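Side-chain contacts in Beta/alpha-amylase (Paenibacillus polymyxa, PDB 3VOC), which hydrolyses alpha-1,4-glucosidic linkages of starch, its family 14 beta-amylase part releasing successive maltose units from the non-reducing chain ends: residues A[14-19]-A[57-62]; A[29-34]-A[70-75]; A[196-201]-A[242-247]; A[248-253]-A[306-311]. All coordinates share one frame; numbering follows the deposited sequence.

Interaction 1 (A[14-19]-A[57-62])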
loop_
_atom_site.group_PDB
_atom_site.type_symbol
_atom_site.label_atom_id
_atom_site.label_comp_id
_atom_site.label_asym_id
_atom_site.label_seq_id
_atom_site.Cartn_x
_atom_site.Cartn_y
_atom_site.Cartn_z
ATOM N N LEU A 14 5.941 14.874 -4.416
ATOM C CA LEU A 14 4.599 14.481 -4.839
ATOM C C LEU A 14 4.218 15.143 -6.164
ATOM O O LEU A 14 3.824 14.456 -7.111
ATOM C CB LEU A 14 3.562 14.810 -3.749
ATOM C CG LEU A 14 2.118 14.412 -4.058
ATOM C CD1 LEU A 14 1.980 12.898 -4.197
ATOM C CD2 LEU A 14 1.145 14.957 -2.968
ATOM N N ALA A 15 4.342 16.476 -6.206
ATOM C CA ALA A 15 4.054 17.291 -7.397
ATOM C C ALA A 15 4.962 16.961 -8.581
ATOM O O ALA A 15 6.153 16.708 -8.405
ATOM C CB ALA A 15 4.167 18.801 -7.049
ATOM N N LYS A 16 4.390 16.955 -9.785
ATOM C CA LYS A 16 5.160 16.710 -11.000
ATOM C C LYS A 16 6.330 17.681 -11.049
ATOM O O LYS A 16 6.180 18.852 -10.684
ATOM C CB LYS A 16 4.279 16.892 -12.233
ATOM C CG LYS A 16 4.950 16.488 -13.529
ATOM C CD LYS A 16 4.085 16.904 -14.707
ATOM C CE LYS A 16 4.853 16.862 -16.016
ATOM N NZ LYS A 16 4.068 17.531 -17.102
ATOM N N ILE A 17 7.496 17.190 -11.454
ATOM C CA ILE A 17 8.675 18.034 -11.518
ATOM C C ILE A 17 8.510 19.027 -12.662
ATOM O O ILE A 17 8.383 18.626 -13.811
ATOM C CB ILE A 17 9.978 17.229 -11.778
ATOM C CG1 ILE A 17 10.135 16.060 -10.784
ATOM C CG2 ILE A 17 11.196 18.176 -11.777
ATOM C CD1 ILE A 17 10.313 16.484 -9.364
ATOM N N ASN A 18 8.519 20.311 -12.336
ATOM C CA ASN A 18 8.479 21.351 -13.358
ATOM C C ASN A 18 9.732 22.234 -13.366
ATOM O O ASN A 18 9.872 23.105 -14.216
ATOM C CB ASN A 18 7.206 22.205 -13.215
ATOM C CG ASN A 18 7.218 23.071 -11.959
ATOM O OD1 ASN A 18 7.855 22.730 -10.950
ATOM N ND2 ASN A 18 6.522 24.207 -12.017
ATOM N N ASP A 19 10.631 22.017 -12.414
ATOM C CA ASP A 19 11.912 22.705 -12.384
ATOM C C ASP A 19 12.991 21.643 -12.218
ATOM O O ASP A 19 13.313 21.242 -11.096
ATOM C CB ASP A 19 11.931 23.702 -11.226
ATOM C CG ASP A 19 13.238 24.486 -11.125
ATOM O OD1 ASP A 19 14.239 24.128 -11.782
ATOM O OD2 ASP A 19 13.257 25.455 -10.346
ATOM N N TRP A 57 5.859 7.336 -21.517
ATOM C CA TRP A 57 6.856 7.155 -20.466
ATOM C C TRP A 57 7.879 8.284 -20.422
ATOM O O TRP A 57 8.805 8.230 -19.608
ATOM C CB TRP A 57 7.586 5.811 -20.644
ATOM C CG TRP A 57 6.697 4.608 -20.486
ATOM C CD1 TRP A 57 6.220 3.804 -21.484
ATOM C CD2 TRP A 57 6.185 4.066 -19.260
ATOM N NE1 TRP A 57 5.456 2.791 -20.956
ATOM C CE2 TRP A 57 5.420 2.929 -19.593
ATOM C CE3 TRP A 57 6.322 4.415 -17.911
ATOM C CZ2 TRP A 57 4.774 2.148 -18.626
ATOM C CZ3 TRP A 57 5.686 3.645 -16.953
ATOM C CH2 TRP A 57 4.918 2.527 -17.313
ATOM N N SER A 58 7.724 9.307 -21.276
ATOM C CA SER A 58 8.815 10.287 -21.481
ATOM C C SER A 58 9.184 11.056 -20.204
ATOM O O SER A 58 10.355 11.231 -19.895
ATOM C CB SER A 58 8.517 11.261 -22.635
ATOM O OG SER A 58 7.326 11.997 -22.398
ATOM N N TYR A 59 8.186 11.489 -19.450
ATOM C CA TYR A 59 8.465 12.157 -18.173
ATOM C C TYR A 59 9.277 11.275 -17.203
ATOM O O TYR A 59 10.200 11.753 -16.535
ATOM C CB TYR A 59 7.170 12.644 -17.530
ATOM C CG TYR A 59 7.320 13.091 -16.089
ATOM C CD1 TYR A 59 7.809 14.358 -15.782
ATOM C CD2 TYR A 59 6.940 12.252 -15.033
ATOM C CE1 TYR A 59 7.941 14.780 -14.452
ATOM C CE2 TYR A 59 7.047 12.670 -13.703
ATOM C CZ TYR A 59 7.549 13.934 -13.422
ATOM O OH TYR A 59 7.667 14.350 -12.111
ATOM N N TYR A 60 8.939 9.996 -17.116
ATOM C CA TYR A 60 9.667 9.121 -16.204
ATOM C C TYR A 60 11.042 8.717 -16.707
ATOM O O TYR A 60 11.928 8.433 -15.915
ATOM C CB TYR A 60 8.825 7.912 -15.784
ATOM C CG TYR A 60 7.761 8.320 -14.809
ATOM C CD1 TYR A 60 8.108 8.721 -13.515
ATOM C CD2 TYR A 60 6.397 8.349 -15.182
ATOM C CE1 TYR A 60 7.133 9.122 -12.605
ATOM C CE2 TYR A 60 5.398 8.744 -14.258
ATOM C CZ TYR A 60 5.785 9.129 -12.979
ATOM O OH TYR A 60 4.855 9.529 -12.044
ATOM N N LYS A 61 11.232 8.718 -18.021
ATOM C CA LYS A 61 12.576 8.522 -18.569
ATOM C C LYS A 61 13.437 9.738 -18.199
ATOM O O LYS A 61 14.574 9.588 -17.760
ATOM C CB LYS A 61 12.530 8.284 -20.080
ATOM C CG LYS A 61 12.192 6.841 -20.457
ATOM C CD LYS A 61 11.796 6.714 -21.918
ATOM C CE LYS A 61 11.587 5.230 -22.312
ATOM N NZ LYS A 61 10.712 5.092 -23.547
ATOM N N THR A 62 12.871 10.937 -18.314
ATOM C CA THR A 62 13.572 12.150 -17.867
ATOM C C THR A 62 13.911 12.096 -16.373
ATOM O O THR A 62 15.032 12.428 -15.959
ATOM C CB THR A 62 12.745 13.412 -18.168
ATOM O OG1 THR A 62 12.440 13.454 -19.569
ATOM C CG2 THR A 62 13.518 14.673 -17.783
#

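Interaction 2 (A[29-34]-A[70-75])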
loop_
_atom_site.group_PDB
_atom_site.type_symbol
_atom_site.label_atom_id
_atom_site.label_comp_id
_atom_site.label_asym_id
_atom_site.label_seq_id
_atom_site.Cartn_x
_atom_site.Cartn_y
_atom_site.Cartn_z
ATOM N N THR A 29 22.649 16.747 -3.506
ATOM C CA THR A 29 22.779 16.841 -2.058
ATOM C C THR A 29 22.469 15.500 -1.362
ATOM O O THR A 29 23.235 15.062 -0.508
ATOM C CB THR A 29 21.931 18.004 -1.507
ATOM O OG1 THR A 29 22.440 19.240 -2.048
ATOM C CG2 THR A 29 21.994 18.067 0.015
ATOM N N LEU A 30 21.378 14.827 -1.755
ATOM C CA LEU A 30 21.074 13.508 -1.167
ATOM C C LEU A 30 22.203 12.516 -1.411
ATOM O O LEU A 30 22.606 11.791 -0.496
ATOM C CB LEU A 30 19.755 12.938 -1.696
ATOM C CG LEU A 30 18.486 13.681 -1.277
ATOM C CD1 LEU A 30 17.280 12.927 -1.806
ATOM C CD2 LEU A 30 18.373 13.810 0.249
ATOM N N LYS A 31 22.709 12.479 -2.643
ATOM C CA LYS A 31 23.811 11.582 -2.983
ATOM C C LYS A 31 25.047 11.883 -2.131
ATOM O O LYS A 31 25.719 10.963 -1.639
ATOM C CB LYS A 31 24.152 11.700 -4.472
ATOM C CG LYS A 31 25.352 10.842 -4.930
ATOM C CD LYS A 31 25.059 9.359 -4.880
ATOM C CE LYS A 31 26.308 8.540 -5.240
ATOM N NZ LYS A 31 26.021 7.091 -5.037
ATOM N N ASN A 32 25.332 13.172 -1.953
ATOM C CA ASN A 32 26.485 13.609 -1.158
ATOM C C ASN A 32 26.387 13.169 0.318
ATOM O O ASN A 32 27.396 13.104 1.028
ATOM C CB ASN A 32 26.622 15.126 -1.257
ATOM C CG ASN A 32 27.997 15.611 -0.878
ATOM O OD1 ASN A 32 28.999 14.919 -1.110
ATOM N ND2 ASN A 32 28.063 16.812 -0.294
ATOM N N ASN A 33 25.166 12.887 0.770
ATOM C CA ASN A 33 24.934 12.430 2.133
ATOM C C ASN A 33 24.881 10.903 2.267
ATOM O O ASN A 33 24.673 10.381 3.364
ATOM C CB ASN A 33 23.674 13.063 2.728
ATOM C CG ASN A 33 23.884 14.502 3.138
ATOM O OD1 ASN A 33 24.030 14.796 4.327
ATOM N ND2 ASN A 33 23.894 15.411 2.162
ATOM N N GLY A 34 25.079 10.196 1.160
ATOM C CA GLY A 34 25.114 8.735 1.192
ATOM C C GLY A 34 23.767 8.080 0.939
ATOM O O GLY A 34 23.631 6.876 1.101
ATOM N N ALA A 70 22.781 11.885 -11.246
ATOM C CA ALA A 70 23.236 12.235 -9.893
ATOM C C ALA A 70 23.950 11.088 -9.170
ATOM O O ALA A 70 24.394 11.246 -8.033
ATOM C CB ALA A 70 22.071 12.759 -9.055
ATOM N N GLY A 71 24.060 9.938 -9.831
ATOM C CA GLY A 71 24.730 8.781 -9.260
ATOM C C GLY A 71 23.883 7.990 -8.274
ATOM O O GLY A 71 24.417 7.201 -7.515
ATOM N N LEU A 72 22.570 8.215 -8.279
ATOM C CA LEU A 72 21.643 7.486 -7.425
ATOM C C LEU A 72 20.985 6.301 -8.135
ATOM O O LEU A 72 20.884 6.282 -9.367
ATOM C CB LEU A 72 20.546 8.426 -6.923
ATOM C CG LEU A 72 21.058 9.531 -6.000
ATOM C CD1 LEU A 72 20.124 10.744 -5.991
ATOM C CD2 LEU A 72 21.270 8.963 -4.595
ATOM N N LYS A 73 20.549 5.320 -7.346
ATOM C CA LYS A 73 19.639 4.286 -7.835
ATOM C C LYS A 73 18.212 4.810 -7.908
ATOM O O LYS A 73 17.863 5.801 -7.250
ATOM C CB LYS A 73 19.665 3.038 -6.942
ATOM C CG LYS A 73 21.006 2.342 -6.851
ATOM C CD LYS A 73 21.741 2.313 -8.165
ATOM C CE LYS A 73 23.086 1.604 -8.004
ATOM N NZ LYS A 73 22.846 0.158 -7.808
ATOM N N TRP A 74 17.395 4.135 -8.720
ATOM C CA TRP A 74 15.981 4.501 -8.893
ATOM C C TRP A 74 15.051 3.346 -8.544
ATOM O O TRP A 74 15.175 2.268 -9.102
ATOM C CB TRP A 74 15.704 4.935 -10.333
ATOM C CG TRP A 74 14.345 5.610 -10.515
ATOM C CD1 TRP A 74 13.819 6.633 -9.753
ATOM C CD2 TRP A 74 13.362 5.323 -11.525
ATOM N NE1 TRP A 74 12.575 6.990 -10.230
ATOM C CE2 TRP A 74 12.274 6.211 -11.318
ATOM C CE3 TRP A 74 13.299 4.409 -12.592
ATOM C CZ2 TRP A 74 11.127 6.201 -12.134
ATOM C CZ3 TRP A 74 12.156 4.407 -13.409
ATOM C CH2 TRP A 74 11.088 5.288 -13.170
ATOM N N VAL A 75 14.117 3.577 -7.625
ATOM C CA VAL A 75 13.165 2.531 -7.243
ATOM C C VAL A 75 11.769 2.971 -7.637
ATOM O O VAL A 75 11.145 3.790 -6.948
ATOM C CB VAL A 75 13.233 2.176 -5.743
ATOM C CG1 VAL A 75 12.134 1.140 -5.369
ATOM C CG2 VAL A 75 14.633 1.649 -5.389
#

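Interaction 3 (A[196-201]-A[242-247])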
loop_
_atom_site.group_PDB
_atom_site.type_symbol
_atom_site.label_atom_id
_atom_site.label_comp_id
_atom_site.label_asym_id
_atom_site.label_seq_id
_atom_site.Cartn_x
_atom_site.Cartn_y
_atom_site.Cartn_z
ATOM N N THR A 196 -21.208 -16.048 -3.463
ATOM C CA THR A 196 -20.612 -17.135 -4.239
ATOM C C THR A 196 -19.523 -17.848 -3.430
ATOM O O THR A 196 -19.466 -19.088 -3.399
ATOM C CB THR A 196 -20.068 -16.627 -5.592
ATOM O OG1 THR A 196 -21.109 -15.946 -6.285
ATOM C CG2 THR A 196 -19.587 -17.777 -6.467
ATOM N N ALA A 197 -18.676 -17.074 -2.759
ATOM C CA ALA A 197 -17.636 -17.658 -1.910
ATOM C C ALA A 197 -18.235 -18.551 -0.811
ATOM O O ALA A 197 -17.683 -19.625 -0.502
ATOM C CB ALA A 197 -16.766 -16.564 -1.294
ATOM N N MET A 198 -19.355 -18.139 -0.221
ATOM C CA MET A 198 -19.955 -18.963 0.836
ATOM C C MET A 198 -20.683 -20.194 0.297
ATOM O O MET A 198 -20.659 -21.269 0.913
ATOM C CB MET A 198 -20.873 -18.130 1.726
ATOM C CG MET A 198 -20.125 -17.031 2.506
ATOM S SD MET A 198 -18.804 -17.659 3.567
ATOM C CE MET A 198 -17.344 -17.330 2.541
ATOM N N ASN A 199 -21.348 -20.027 -0.838
ATOM C CA ASN A 199 -21.941 -21.173 -1.545
ATOM C C ASN A 199 -20.892 -22.218 -1.960
ATOM O O ASN A 199 -21.095 -23.422 -1.764
ATOM C CB ASN A 199 -22.733 -20.716 -2.761
ATOM C CG ASN A 199 -23.757 -21.757 -3.214
ATOM O OD1 ASN A 199 -24.645 -22.152 -2.452
ATOM N ND2 ASN A 199 -23.638 -22.196 -4.462
ATOM N N ASP A 200 -19.774 -21.753 -2.509
ATOM C CA ASP A 200 -18.639 -22.629 -2.823
ATOM C C ASP A 200 -18.044 -23.298 -1.597
ATOM O O ASP A 200 -17.677 -24.476 -1.647
ATOM C CB ASP A 200 -17.538 -21.861 -3.567
ATOM C CG ASP A 200 -17.942 -21.496 -4.974
ATOM O OD1 ASP A 200 -18.978 -22.016 -5.444
ATOM O OD2 ASP A 200 -17.234 -20.684 -5.608
ATOM N N LYS A 201 -17.943 -22.558 -0.495
ATOM C CA LYS A 201 -17.352 -23.133 0.712
ATOM C C LYS A 201 -18.273 -24.196 1.340
ATOM O O LYS A 201 -17.843 -25.319 1.602
ATOM C CB LYS A 201 -17.002 -22.047 1.733
ATOM C CG LYS A 201 -16.418 -22.592 3.031
ATOM C CD LYS A 201 -15.957 -21.497 3.990
ATOM C CE LYS A 201 -15.321 -22.099 5.235
ATOM N NZ LYS A 201 -14.748 -21.040 6.118
ATOM N N GLY A 242 -19.248 -13.705 11.147
ATOM C CA GLY A 242 -18.286 -12.599 11.159
ATOM C C GLY A 242 -16.886 -13.033 10.767
ATOM O O GLY A 242 -16.185 -12.313 10.038
ATOM N N LYS A 243 -16.482 -14.214 11.235
ATOM C CA LYS A 243 -15.195 -14.781 10.855
ATOM C C LYS A 243 -15.158 -15.139 9.379
ATOM O O LYS A 243 -14.165 -14.889 8.722
ATOM C CB LYS A 243 -14.830 -16.009 11.707
ATOM C CG LYS A 243 -14.466 -15.674 13.157
ATOM C CD LYS A 243 -14.344 -16.945 14.015
ATOM C CE LYS A 243 -13.449 -16.709 15.240
ATOM N NZ LYS A 243 -13.840 -15.490 16.021
ATOM N N ASP A 244 -16.234 -15.736 8.868
ATOM C CA ASP A 244 -16.333 -16.000 7.437
ATOM C C ASP A 244 -16.263 -14.712 6.613
ATOM O O ASP A 244 -15.596 -14.673 5.579
ATOM C CB ASP A 244 -17.618 -16.775 7.094
ATOM C CG ASP A 244 -17.402 -18.276 7.062
ATOM O OD1 ASP A 244 -16.318 -18.723 6.630
ATOM O OD2 ASP A 244 -18.323 -19.027 7.441
ATOM N N PHE A 245 -16.974 -13.669 7.047
ATOM C CA PHE A 245 -16.937 -12.411 6.309
ATOM C C PHE A 245 -15.515 -11.816 6.295
ATOM O O PHE A 245 -15.001 -11.449 5.232
ATOM C CB PHE A 245 -17.927 -11.360 6.843
ATOM C CG PHE A 245 -17.682 -9.992 6.262
ATOM C CD1 PHE A 245 -17.962 -9.744 4.917
ATOM C CD2 PHE A 245 -17.114 -8.981 7.031
ATOM C CE1 PHE A 245 -17.699 -8.510 4.346
ATOM C CE2 PHE A 245 -16.852 -7.735 6.467
ATOM C CZ PHE A 245 -17.153 -7.504 5.108
ATOM N N LEU A 246 -14.895 -11.714 7.471
ATOM C CA LEU A 246 -13.581 -11.083 7.576
ATOM C C LEU A 246 -12.513 -11.880 6.865
ATOM O O LEU A 246 -11.625 -11.296 6.255
ATOM C CB LEU A 246 -13.176 -10.888 9.043
ATOM C CG LEU A 246 -13.827 -9.729 9.785
ATOM C CD1 LEU A 246 -13.327 -9.700 11.218
ATOM C CD2 LEU A 246 -13.540 -8.396 9.085
ATOM N N SER A 247 -12.582 -13.213 6.961
ATOM C CA SER A 247 -11.635 -14.067 6.233
ATOM C C SER A 247 -11.770 -13.881 4.723
ATOM O O SER A 247 -10.760 -13.761 4.006
ATOM C CB SER A 247 -11.818 -15.541 6.612
ATOM O OG SER A 247 -10.868 -16.343 5.940
#

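Interaction 4 (A[248-253]-A[306-311])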
loop_
_atom_site.group_PDB
_atom_site.type_symbol
_atom_site.label_atom_id
_atom_site.label_comp_id
_atom_site.label_asym_id
_atom_site.label_seq_id
_atom_site.Cartn_x
_atom_site.Cartn_y
_atom_site.Cartn_z
ATOM N N TRP A 248 -13.014 -13.856 4.238
ATOM C CA TRP A 248 -13.258 -13.638 2.811
ATOM C C TRP A 248 -12.781 -12.241 2.372
ATOM O O TRP A 248 -12.154 -12.074 1.326
ATOM C CB TRP A 248 -14.750 -13.810 2.457
ATOM C CG TRP A 248 -15.042 -13.245 1.080
ATOM C CD1 TRP A 248 -14.811 -13.860 -0.128
ATOM C CD2 TRP A 248 -15.566 -11.944 0.777
ATOM N NE1 TRP A 248 -15.174 -13.021 -1.160
ATOM C CE2 TRP A 248 -15.646 -11.843 -0.632
ATOM C CE3 TRP A 248 -15.982 -10.852 1.565
ATOM C CZ2 TRP A 248 -16.115 -10.694 -1.277
ATOM C CZ3 TRP A 248 -16.447 -9.710 0.925
ATOM C CH2 TRP A 248 -16.526 -9.647 -0.489
ATOM N N TYR A 249 -13.106 -11.247 3.187
ATOM C CA TYR A 249 -12.772 -9.850 2.921
ATOM C C TYR A 249 -11.253 -9.728 2.729
ATOM O O TYR A 249 -10.784 -9.132 1.746
ATOM C CB TYR A 249 -13.259 -9.030 4.107
ATOM C CG TYR A 249 -13.261 -7.524 3.955
ATOM C CD1 TYR A 249 -13.959 -6.892 2.913
ATOM C CD2 TYR A 249 -12.603 -6.723 4.897
ATOM C CE1 TYR A 249 -13.989 -5.483 2.827
ATOM C CE2 TYR A 249 -12.620 -5.333 4.810
ATOM C CZ TYR A 249 -13.310 -4.718 3.777
ATOM O OH TYR A 249 -13.294 -3.333 3.698
ATOM N N GLN A 250 -10.498 -10.338 3.641
ATOM C CA GLN A 250 -9.037 -10.399 3.519
ATOM C C GLN A 250 -8.585 -11.222 2.310
ATOM O O GLN A 250 -7.652 -10.805 1.602
ATOM C CB GLN A 250 -8.369 -10.914 4.801
ATOM C CG GLN A 250 -6.829 -10.997 4.666
ATOM C CD GLN A 250 -6.112 -11.247 5.976
ATOM O OE1 GLN A 250 -6.406 -10.613 6.990
ATOM N NE2 GLN A 250 -5.146 -12.173 5.957
ATOM N N SER A 251 -9.245 -12.363 2.058
ATOM C CA SER A 251 -8.866 -13.243 0.923
ATOM C C SER A 251 -8.880 -12.550 -0.454
ATOM O O SER A 251 -8.068 -12.885 -1.337
ATOM C CB SER A 251 -9.711 -14.535 0.881
ATOM O OG SER A 251 -11.000 -14.292 0.317
ATOM N N VAL A 252 -9.797 -11.595 -0.633
ATOM C CA VAL A 252 -9.851 -10.769 -1.842
ATOM C C VAL A 252 -8.532 -9.999 -2.066
ATOM O O VAL A 252 -7.982 -10.005 -3.178
ATOM C CB VAL A 252 -11.081 -9.818 -1.831
ATOM C CG1 VAL A 252 -11.034 -8.813 -2.981
ATOM C CG2 VAL A 252 -12.383 -10.626 -1.906
ATOM N N LEU A 253 -8.030 -9.352 -1.020
ATOM C CA LEU A 253 -6.714 -8.704 -1.077
ATOM C C LEU A 253 -5.595 -9.706 -1.322
ATOM O O LEU A 253 -4.675 -9.439 -2.104
ATOM C CB LEU A 253 -6.430 -7.923 0.213
ATOM C CG LEU A 253 -7.411 -6.794 0.551
ATOM C CD1 LEU A 253 -7.098 -6.231 1.945
ATOM C CD2 LEU A 253 -7.353 -5.679 -0.514
ATOM N N ASN A 306 -0.737 -13.027 10.246
ATOM C CA ASN A 306 0.086 -14.212 9.949
ATOM C C ASN A 306 -0.220 -14.691 8.528
ATOM O O ASN A 306 0.674 -14.974 7.746
ATOM C CB ASN A 306 -0.163 -15.361 10.944
ATOM C CG ASN A 306 0.484 -15.126 12.306
ATOM O OD1 ASN A 306 1.683 -14.822 12.415
ATOM N ND2 ASN A 306 -0.302 -15.304 13.357
ATOM N N ARG A 307 -1.506 -14.780 8.208
ATOM C CA ARG A 307 -1.917 -15.277 6.910
ATOM C C ARG A 307 -1.577 -14.290 5.806
ATOM O O ARG A 307 -1.185 -14.694 4.723
ATOM C CB ARG A 307 -3.416 -15.538 6.892
ATOM C CG ARG A 307 -3.833 -16.520 5.818
ATOM C CD ARG A 307 -5.324 -16.762 5.925
ATOM N NE ARG A 307 -6.073 -15.774 5.149
ATOM C CZ ARG A 307 -7.373 -15.546 5.285
ATOM N NH1 ARG A 307 -8.067 -16.189 6.215
ATOM N NH2 ARG A 307 -7.980 -14.664 4.495
ATOM N N LEU A 308 -1.770 -13.003 6.071
ATOM C CA LEU A 308 -1.511 -11.985 5.055
ATOM C C LEU A 308 -0.029 -11.977 4.699
ATOM O O LEU A 308 0.338 -11.905 3.516
ATOM C CB LEU A 308 -1.939 -10.603 5.561
ATOM C CG LEU A 308 -1.774 -9.431 4.572
ATOM C CD1 LEU A 308 -2.616 -9.628 3.306
ATOM C CD2 LEU A 308 -2.176 -8.141 5.238
ATOM N N ILE A 309 0.822 -12.061 5.718
ATOM C CA ILE A 309 2.275 -11.988 5.500
ATOM C C ILE A 309 2.763 -13.277 4.855
ATOM O O ILE A 309 3.669 -13.253 4.026
ATOM C CB ILE A 309 3.036 -11.561 6.794
ATOM C CG1 ILE A 309 2.659 -10.105 7.146
ATOM C CG2 ILE A 309 4.556 -11.601 6.597
ATOM C CD1 ILE A 309 2.992 -9.700 8.610
ATOM N N GLN A 310 2.123 -14.400 5.199
ATOM C CA GLN A 310 2.355 -15.658 4.475
ATOM C C GLN A 310 2.136 -15.526 2.958
ATOM O O GLN A 310 2.872 -16.140 2.167
ATOM C CB GLN A 310 1.494 -16.801 5.031
ATOM C CG GLN A 310 1.782 -18.175 4.355
ATOM C CD GLN A 310 3.221 -18.635 4.504
ATOM O OE1 GLN A 310 3.859 -19.091 3.528
ATOM N NE2 GLN A 310 3.753 -18.516 5.719
ATOM N N LYS A 311 1.134 -14.738 2.557
ATOM C CA LYS A 311 0.871 -14.522 1.136
ATOM C C LYS A 311 2.005 -13.747 0.460
ATOM O O LYS A 311 2.319 -14.013 -0.701
ATOM C CB LYS A 311 -0.490 -13.841 0.914
ATOM C CG LYS A 311 -0.950 -13.807 -0.535
ATOM C CD LYS A 311 -1.468 -15.172 -1.009
ATOM C CE LYS A 311 -1.944 -15.115 -2.450
ATOM N NZ LYS A 311 -1.985 -16.499 -3.022
#

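Interaction 1 (A[14-19]-A[57-62])
Y59 reaches from helix 58-69 to the loop 14-19 and meets it through one hydrogen bond and the packing of K16 and I17. The polar contact is a backbone-to-side-chain bond. The I17 N-H points at the hydroxyl of Y59, with I17 N to Y59 OH at 2.9 Å. The bond is almost straight, at 176°. I17 N lies at the ring edge, near the ring plane. A chi1 of 168° swings the Y59 ring away from its own backbone N and out from the helix toward the loop.

Packing contacts accompany the bond. K16 and Y59 lie alongside each other and point opposite ways. K16 is extended, and its CG comes within 3.6 Å of Y59 CE1, approaching the ring obliquely. Further along, K16 CE is 3.9 Å from Y59 CD1. I17 crosses Y59 at about a right angle. Its CG1 touches the hydroxyl closely, 3.3 Å from Y59 OH. I17 CB makes an apolar contact with Y59 CE1 at 4.2 Å. On the helix side, Y59 CD2 sits over the centre of one face of the Y60 ring, 3.7 Å above its plane.

A phenylalanine here would probably leave the I17 N-H without its hydroxyl mate and the loop less firmly fixed to the helix.

The loop follows strand 7-11 and leads into helix 20-32, where D19 is the N-cap and its OD1 accepts from S22 N. The contact thus ties a loop after the first strand of the TIM barrel to helix 58-69, which lies between the second and third strands.

Interaction 2 (A[29-34]-A[70-75])
K31 lies along the backbone of A70 and G71, and its amine ends at a carbonyl oxygen. The chain leaves helix 20-32, bends at chi2 (68°) and then runs straight to its end. This shape lays the methylenes against the turn before strand 73-79. K31 CG is 3.3 Å from A70 O, and K31 CE is 3.2 Å from G71 O.

At the tip, K31 NZ donates to G71 O at 3.0 Å. The amine stands above the carbonyl plane, about 37° off it.

L72 packs on the lysine methylenes. Its CD2 branch comes within 3.8 Å of K31 CD and 4.0 Å of K31 CB. The same leucine also packs on I38 and V67, so it joins this contact to the barrel wall and to helix 58-69.

G71 has no side chain. A CB at this position would point toward K31 and come tight against its CE, and the positive phi also favours glycine.

Each segment holds the glycine that follows a helix. G34 comes after helix 20-32 and G71 after helix 58-69, each in a Schellman motif. Strands 37-43 and 73-79 begin just after these two glycines. Here two neighbouring alpha-to-beta turns of the TIM barrel meet, at the end of the barrel where its strands start.

Interaction 3 (A[196-201]-A[242-247])
K201 and D244 form a salt bridge between two helices, with K201 NZ 2.8 Å from D244 OD1. The lysine and the aspartate reach for each other from facing helices. K201 leaves helix 188-202 fully stretched, all four of its torsions close to 180°. This carries the amine across to the carboxylate. OD1 accepts on its syn lone pair.

The second oxygen is also held. D244 OD2 accepts hydrogen bonds from the hydroxyl of Y202 and from NE1 of W212. The carboxylate is buried, yet both of its oxygens have donors. Together with the lysine charge, these donors probably favour the ionised form of D244. Held at both oxygens, the group is likely to have little freedom to turn.

Packing comes next. M198 lies one helical turn before Y202. Its chain bends at chi2 and chi3, and its sulfur rests beside the aspartate. M198 SD is 3.8 Å from both D244 CB and D244 CG. K201 CD and CE each lie 3.8 Å from D244 OD1.

The contact lies on the outer part of the molecule, in the region between the fourth and fifth barrel strands. M198 and D244 meet among helices 188-202, 205-212 and 240-268. I208 and W212 of helix 205-212 complete the packing on M198.

Interaction 4 (A[248-253]-A[306-311])
Segments 248-253, on helix 240-268, and 306-311, on helix 305-315, run nearly parallel, with 16° between their directions and axes 10.7 Å apart at closest approach. Q250 and R307 meet between them. Each runs past the other toward the opposite helix, and their amide and guanidinium planes are 61° apart. The extended chain of Q250 carries its amide to the other helix. There Q250 NE2 lies 3.6 Å from L308 CB. It is also 3.5 Å from L308 N, but both are donors and make no bond.

R307 returns toward the first helix, bending at chi3. Its NH2 packs 3.8 Å from Q250 CB. R307 NH2 also comes 3.6 Å from S251 N, which lies at the guanidinium edge. This is a close approach and not a bond.

The polar ends find their partners next door. Q250 OE1 accepts from the backbone N of Y303 and of D304, and Q250 NE2 donates to OE2 of E254. R307 NH2 makes a salt bridge to OE1 of the same glutamate, while NH1 bonds to S247 OG. An alanine in place of Q250 would probably leave the Y303 and D304 N-H groups without their acceptor and open a gap beside L308 and R307.

Directly, then, the two segments meet by packing. E254 accepts from both the amide and the guanidinium, and its charge probably balances that of R307.

Overall arrangement
The four contacts form two pairs on opposite sides of the chain's centre. Interactions 1 and 2 have centres 17 Å apart and touch where Y60 CD1 packs on W74 CZ2, at 4.2 Å. Helix 58-69 leads directly into strand 73-79. Interactions 3 and 4 share helix 240-268, and their centres are 13 Å apart. A197 CB packs on W248 CD1 at 3.5 Å and joins them. Interactions 1 and 4 are nearest the active centre. Y59 is about 9 Å, side chain to side chain, from D41, a probable substrate-binding residue. L308 is about 10 Å, side chain to side chain, from E163, the predicted proton donor. Interactions 2 and 3 lie away from the proposed catalytic and substrate-binding residues.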